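PDB 7ADK: lipoprotein from Mycoplasma mycoides subsp. capri, which probably acts as a protein-cleaving peptidase of the chymotrypsin-like PA clan. Local coordinates for residues Met426-Tyr431 against Phe443-Asn448. Residues are numbered along the deposited sequence; the frame is centred on the assembly and turned at random.
Sequences MWIMDY and FYFGTN
Met426-Tyr431 and Phe443-Asn448 lie on the two arms, strands 421-433 and 442-447, of a buried antiparallel beta hairpin, interrupted by a classic beta bulge, in a large antiparallel sheet of a region assigned to the Mycoplasma peptidase (DUF31) family of the PA clan. Trp427 and Gly446 form a hydrogen-bonded pair, with Trp427 N reaching Gly446 O at 3.1 Å and Gly446 N returning a bond to Trp427 O. Beyond Ile428 and Phe445 the register slips by one residue. There Tyr444 O accepts from Met429 N at 3.0 Å and, weakly, from Asp430 N at 3.3 Å, which defines the bulge; Tyr444 N donates to Asp430 O at 2.9 Å. On the face of Ile428, Tyr431, Phe443 and Phe445, Ile428 CD1 meets Phe443 CD2 at 3.6 Å, and Tyr431 CB lies over a face of the Phe443 ring. The two rings stay oblique, their planes at 57°. Alongside, Met426 SD makes an oblique Met-aromatic contact with Phe445. The other face carries the Trp427 indole, which also touches Leu770 and Val773 of the second sheet. A chi1 of 65° sets CG between the backbone N and carbonyl carbon, laying the indole across side-chain-less Gly446 in a CH-pi contact: Gly446 CA sits 3.7 Å from the centroid of the Trp427 six-membered ring, 16° off its normal.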
# COMPACT_ATOMS: atom_id res chain seq x y z
N MET B 426 4.05 -17.18 13.31
CA MET B 426 3.80 -18.02 14.48
C MET B 426 2.64 -17.48 15.31
O MET B 426 2.27 -16.32 15.22
CB MET B 426 5.01 -18.12 15.41
CG MET B 426 6.35 -18.31 14.74
SD MET B 426 7.64 -19.00 15.79
CE MET B 426 8.09 -17.60 16.85
N TRP B 427 2.11 -18.32 16.18
CA TRP B 427 1.31 -17.90 17.32
C TRP B 427 1.89 -18.42 18.62
O TRP B 427 2.51 -19.49 18.67
CB TRP B 427 -0.14 -18.35 17.17
CG TRP B 427 -0.34 -19.83 17.17
CD1 TRP B 427 -0.70 -20.56 18.24
CD2 TRP B 427 -0.16 -20.77 16.07
NE1 TRP B 427 -0.74 -21.89 17.90
CE2 TRP B 427 -0.44 -22.08 16.57
CE3 TRP B 427 0.18 -20.65 14.72
CZ2 TRP B 427 -0.35 -23.23 15.79
CZ3 TRP B 427 0.25 -21.80 13.92
CH2 TRP B 427 -0.01 -23.08 14.45
N ILE B 428 1.72 -17.66 19.68
CA ILE B 428 2.01 -18.08 21.04
C ILE B 428 0.98 -19.16 21.42
O ILE B 428 -0.23 -18.92 21.33
CB ILE B 428 2.05 -16.84 21.95
CG1 ILE B 428 2.87 -17.06 23.21
CG2 ILE B 428 0.67 -16.25 22.29
CD1 ILE B 428 3.30 -15.72 23.82
N MET B 429 1.42 -20.35 21.83
CA MET B 429 0.51 -21.40 22.27
C MET B 429 0.67 -21.76 23.74
O MET B 429 -0.33 -22.02 24.40
CB MET B 429 0.60 -22.61 21.34
CG MET B 429 1.82 -23.52 21.51
SD MET B 429 1.58 -25.20 20.91
CE MET B 429 1.67 -24.89 19.15
N ASP B 430 1.87 -21.73 24.30
CA ASP B 430 2.14 -22.26 25.63
C ASP B 430 3.34 -21.58 26.30
O ASP B 430 4.15 -20.92 25.66
CB ASP B 430 2.31 -23.78 25.50
CG ASP B 430 2.25 -24.56 26.81
OD1 ASP B 430 1.72 -24.03 27.79
OD2 ASP B 430 2.74 -25.71 26.85
N TYR B 431 3.47 -21.77 27.61
CA TYR B 431 4.68 -21.47 28.38
C TYR B 431 4.90 -22.49 29.50
O TYR B 431 3.96 -22.94 30.15
CB TYR B 431 4.67 -20.03 28.91
CG TYR B 431 3.49 -19.61 29.77
CD1 TYR B 431 3.44 -19.93 31.13
CD2 TYR B 431 2.49 -18.80 29.20
CE1 TYR B 431 2.40 -19.44 31.93
CE2 TYR B 431 1.44 -18.31 29.99
CZ TYR B 431 1.40 -18.62 31.36
OH TYR B 431 0.37 -18.16 32.11
N PHE B 443 8.75 -19.76 26.42
CA PHE B 443 7.52 -19.74 25.62
C PHE B 443 7.62 -20.66 24.40
O PHE B 443 8.70 -20.82 23.84
CB PHE B 443 7.21 -18.32 25.16
CG PHE B 443 6.70 -17.41 26.26
CD1 PHE B 443 7.58 -16.80 27.15
CD2 PHE B 443 5.32 -17.19 26.39
CE1 PHE B 443 7.11 -15.94 28.14
CE2 PHE B 443 4.84 -16.32 27.37
CZ PHE B 443 5.74 -15.69 28.24
N TYR B 444 6.49 -21.22 23.98
CA TYR B 444 6.35 -22.14 22.87
C TYR B 444 5.39 -21.58 21.84
O TYR B 444 4.31 -21.08 22.16
CB TYR B 444 5.92 -23.53 23.35
CG TYR B 444 6.82 -24.09 24.40
CD1 TYR B 444 6.66 -23.70 25.74
CD2 TYR B 444 7.89 -24.93 24.05
CE1 TYR B 444 7.62 -24.05 26.70
CE2 TYR B 444 8.82 -25.32 25.02
CZ TYR B 444 8.72 -24.84 26.33
OH TYR B 444 9.71 -25.08 27.22
N PHE B 445 5.83 -21.61 20.58
CA PHE B 445 5.16 -21.00 19.45
C PHE B 445 4.82 -22.05 18.38
O PHE B 445 5.69 -22.79 17.96
CB PHE B 445 6.07 -19.91 18.88
CG PHE B 445 6.30 -18.70 19.78
CD1 PHE B 445 7.28 -18.70 20.79
CD2 PHE B 445 5.54 -17.53 19.56
CE1 PHE B 445 7.47 -17.56 21.59
CE2 PHE B 445 5.74 -16.39 20.34
CZ PHE B 445 6.70 -16.40 21.36
N GLY B 446 3.56 -22.12 17.95
CA GLY B 446 3.13 -22.95 16.85
C GLY B 446 3.44 -22.28 15.53
O GLY B 446 3.24 -21.09 15.35
N THR B 447 3.96 -23.02 14.57
CA THR B 447 4.34 -22.55 13.24
C THR B 447 4.26 -23.73 12.28
O THR B 447 3.69 -24.77 12.64
CB THR B 447 5.74 -21.87 13.29
OG1 THR B 447 5.98 -21.22 12.08
CG2 THR B 447 6.90 -22.82 13.56
N ASN B 448 4.83 -23.63 11.09
CA ASN B 448 4.98 -24.77 10.19
C ASN B 448 6.43 -25.16 9.92
O ASN B 448 7.37 -24.41 10.12
CB ASN B 448 4.13 -24.58 8.95
CG ASN B 448 4.61 -23.48 8.07
OD1 ASN B 448 4.88 -22.38 8.50
ND2 ASN B 448 4.76 -23.76 6.82